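Local coordinates for GDSL-like Lipase/Acylhydrolase family protein (Neisseria meningitidis, PDB 4K7J) that probably removes O-acetyl groups from peptidoglycan as a serine esterase of the SGNH (GDSL-like) hydrolase family, at residues A[268-273]-A[319-324]. Numbering follows the deposited sequence.
Sequences DTVRQI and GQTMFW
No ring or other flat side chain lies between V270 and T321, which meet through methyl groups; the flat group of the other segment that V270 faces is the G319 peptide, whose O stands 4.3 Å from V270 CG1. The same oxygen accepts a hydrogen bond from the guanidinium of R274, farther along helix 259-276. The aromatic rings of F323 and W324 serve other neighbours: F323 rests on A316, R313 and Y31, and W324 meets W326 with the ring planes inclined by about 45°.

V270 CG1 approaches T321 CG2 to 3.9 Å, and the two side chains cross obliquely. A first torsion of 171° sets CG1 of V270 opposite its own amide nitrogen and extends it toward the loop. T321 divides its branches: CG2 turns to the valine, while OG1 donates to M322 O at 2.8 Å from above the carbonyl plane, which satisfies the hydroxyl locally. G319, with no side chain, lets the backbones approach to 6.5 Å between the CA atoms of V270 and G319. Just beyond it, Q320 has positive phi and ends helix 305-318 in a Schellman motif.

V315, A316, I282 and I284 complete this buried apolar patch. It joins successive beta-alpha-beta crossovers: the helix leading into strand 281-286 packs against the turn that delivers strand 322-325, an arrangement characteristic of the alpha/beta SGNH hydrolase fold.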
loop_
_atom_site.group_PDB
_atom_site.type_symbol
_atom_site.label_atom_id
_atom_site.label_comp_id
_atom_site.label_asym_id
_atom_site.label_seq_id
_atom_site.Cartn_x
_atom_site.Cartn_y
_atom_site.Cartn_z
ATOM N N ASP A 268 15.791 4.917 -9.573
ATOM C CA ASP A 268 15.326 4.039 -10.647
ATOM C C ASP A 268 13.871 3.619 -10.451
ATOM O O ASP A 268 13.083 3.631 -11.397
ATOM C CB ASP A 268 16.194 2.784 -10.753
ATOM C CG ASP A 268 17.581 3.073 -11.287
ATOM O OD1 ASP A 268 17.804 4.192 -11.812
ATOM O OD2 ASP A 268 18.449 2.175 -11.186
ATOM N N THR A 269 13.525 3.238 -9.223
ATOM C CA THR A 269 12.176 2.803 -8.913
ATOM C C THR A 269 11.156 3.921 -9.123
ATOM O O THR A 269 10.083 3.685 -9.680
ATOM C CB THR A 269 12.065 2.237 -7.475
ATOM O OG1 THR A 269 13.064 1.232 -7.270
ATOM C CG2 THR A 269 10.699 1.617 -7.255
ATOM N N VAL A 270 11.488 5.137 -8.687
ATOM C CA VAL A 270 10.603 6.287 -8.898
ATOM C C VAL A 270 10.411 6.565 -10.393
ATOM O O VAL A 270 9.295 6.792 -10.853
ATOM C CB VAL A 270 11.121 7.556 -8.181
ATOM C CG1 VAL A 270 10.313 8.783 -8.595
ATOM C CG2 VAL A 270 11.069 7.375 -6.655
ATOM N N ARG A 271 11.511 6.537 -11.137
ATOM C CA ARG A 271 11.478 6.686 -12.590
ATOM C C ARG A 271 10.519 5.672 -13.208
ATOM O O ARG A 271 9.641 6.013 -14.017
ATOM C CB ARG A 271 12.883 6.465 -13.156
ATOM C CG ARG A 271 13.147 7.162 -14.471
ATOM C CD ARG A 271 14.351 6.566 -15.214
ATOM N NE ARG A 271 15.416 6.056 -14.344
ATOM C CZ ARG A 271 16.197 6.807 -13.563
ATOM N NH1 ARG A 271 16.027 8.123 -13.502
ATOM N NH2 ARG A 271 17.145 6.235 -12.822
ATOM N N GLN A 272 10.682 4.416 -12.808
ATOM C CA GLN A 272 9.829 3.356 -13.316
ATOM C C GLN A 272 8.356 3.524 -12.969
ATOM O O GLN A 272 7.486 3.265 -13.809
ATOM C CB GLN A 272 10.372 1.999 -12.897
ATOM C CG GLN A 272 11.653 1.674 -13.646
ATOM C CD GLN A 272 12.365 0.468 -13.095
ATOM O OE1 GLN A 272 11.741 -0.536 -12.755
ATOM N NE2 GLN A 272 13.686 0.562 -12.991
ATOM N N ILE A 273 8.073 3.979 -11.751
ATOM C CA ILE A 273 6.701 4.280 -11.367
ATOM C C ILE A 273 6.107 5.359 -12.278
ATOM O O ILE A 273 4.969 5.242 -12.739
ATOM C CB ILE A 273 6.605 4.737 -9.881
ATOM C CG1 ILE A 273 6.896 3.562 -8.936
ATOM C CG2 ILE A 273 5.241 5.340 -9.596
ATOM C CD1 ILE A 273 7.150 3.980 -7.474
ATOM N N GLY A 319 13.553 13.119 -7.690
ATOM C CA GLY A 319 12.452 12.520 -8.441
ATOM C C GLY A 319 11.231 13.417 -8.538
ATOM O O GLY A 319 10.208 13.025 -9.106
ATOM N N GLN A 320 11.344 14.622 -7.985
ATOM C CA GLN A 320 10.242 15.591 -7.935
ATOM C C GLN A 320 8.957 15.051 -7.334
ATOM O O GLN A 320 7.861 15.333 -7.828
ATOM C CB GLN A 320 9.962 16.175 -9.322
ATOM C CG GLN A 320 11.124 17.009 -9.856
ATOM C CD GLN A 320 10.983 17.322 -11.333
ATOM O OE1 GLN A 320 9.899 17.209 -11.904
ATOM N NE2 GLN A 320 12.087 17.705 -11.962
ATOM N N THR A 321 9.090 14.289 -6.258
ATOM C CA THR A 321 7.932 13.720 -5.590
ATOM C C THR A 321 7.591 14.559 -4.363
ATOM O O THR A 321 8.254 15.558 -4.077
ATOM C CB THR A 321 8.220 12.274 -5.139
ATOM O OG1 THR A 321 8.883 12.295 -3.872
ATOM C CG2 THR A 321 9.119 11.581 -6.148
ATOM N N MET A 322 6.550 14.160 -3.645
ATOM C CA MET A 322 6.275 14.733 -2.338
ATOM C C MET A 322 7.023 13.916 -1.290
ATOM O O MET A 322 7.367 12.762 -1.545
ATOM C CB MET A 322 4.782 14.723 -2.053
ATOM C CG MET A 322 4.003 15.714 -2.921
ATOM S SD MET A 322 2.227 15.516 -2.731
ATOM C CE MET A 322 1.979 13.948 -3.571
ATOM N N PHE A 323 7.291 14.529 -0.137
ATOM C CA PHE A 323 8.004 13.888 0.962
ATOM C C PHE A 323 7.322 14.247 2.282
ATOM O O PHE A 323 7.105 15.418 2.570
ATOM C CB PHE A 323 9.471 14.332 0.979
ATOM C CG PHE A 323 10.288 13.716 2.085
ATOM C CD1 PHE A 323 10.824 12.441 1.946
ATOM C CD2 PHE A 323 10.532 14.415 3.258
ATOM C CE1 PHE A 323 11.572 11.875 2.951
ATOM C CE2 PHE A 323 11.284 13.853 4.269
ATOM C CZ PHE A 323 11.804 12.584 4.118
ATOM N N TRP A 324 6.963 13.236 3.071
ATOM C CA TRP A 324 6.369 13.465 4.374
ATOM C C TRP A 324 7.284 12.894 5.444
ATOM O O TRP A 324 7.568 11.700 5.452
ATOM C CB TRP A 324 5.001 12.810 4.452
ATOM C CG TRP A 324 4.193 13.198 5.641
ATOM C CD1 TRP A 324 3.531 14.375 5.834
ATOM C CD2 TRP A 324 3.911 12.387 6.790
ATOM N NE1 TRP A 324 2.875 14.357 7.038
ATOM C CE2 TRP A 324 3.088 13.146 7.643
ATOM C CE3 TRP A 324 4.273 11.092 7.176
ATOM C CZ2 TRP A 324 2.622 12.654 8.865
ATOM C CZ3 TRP A 324 3.816 10.608 8.389
ATOM C CH2 TRP A 324 2.996 11.388 9.218
#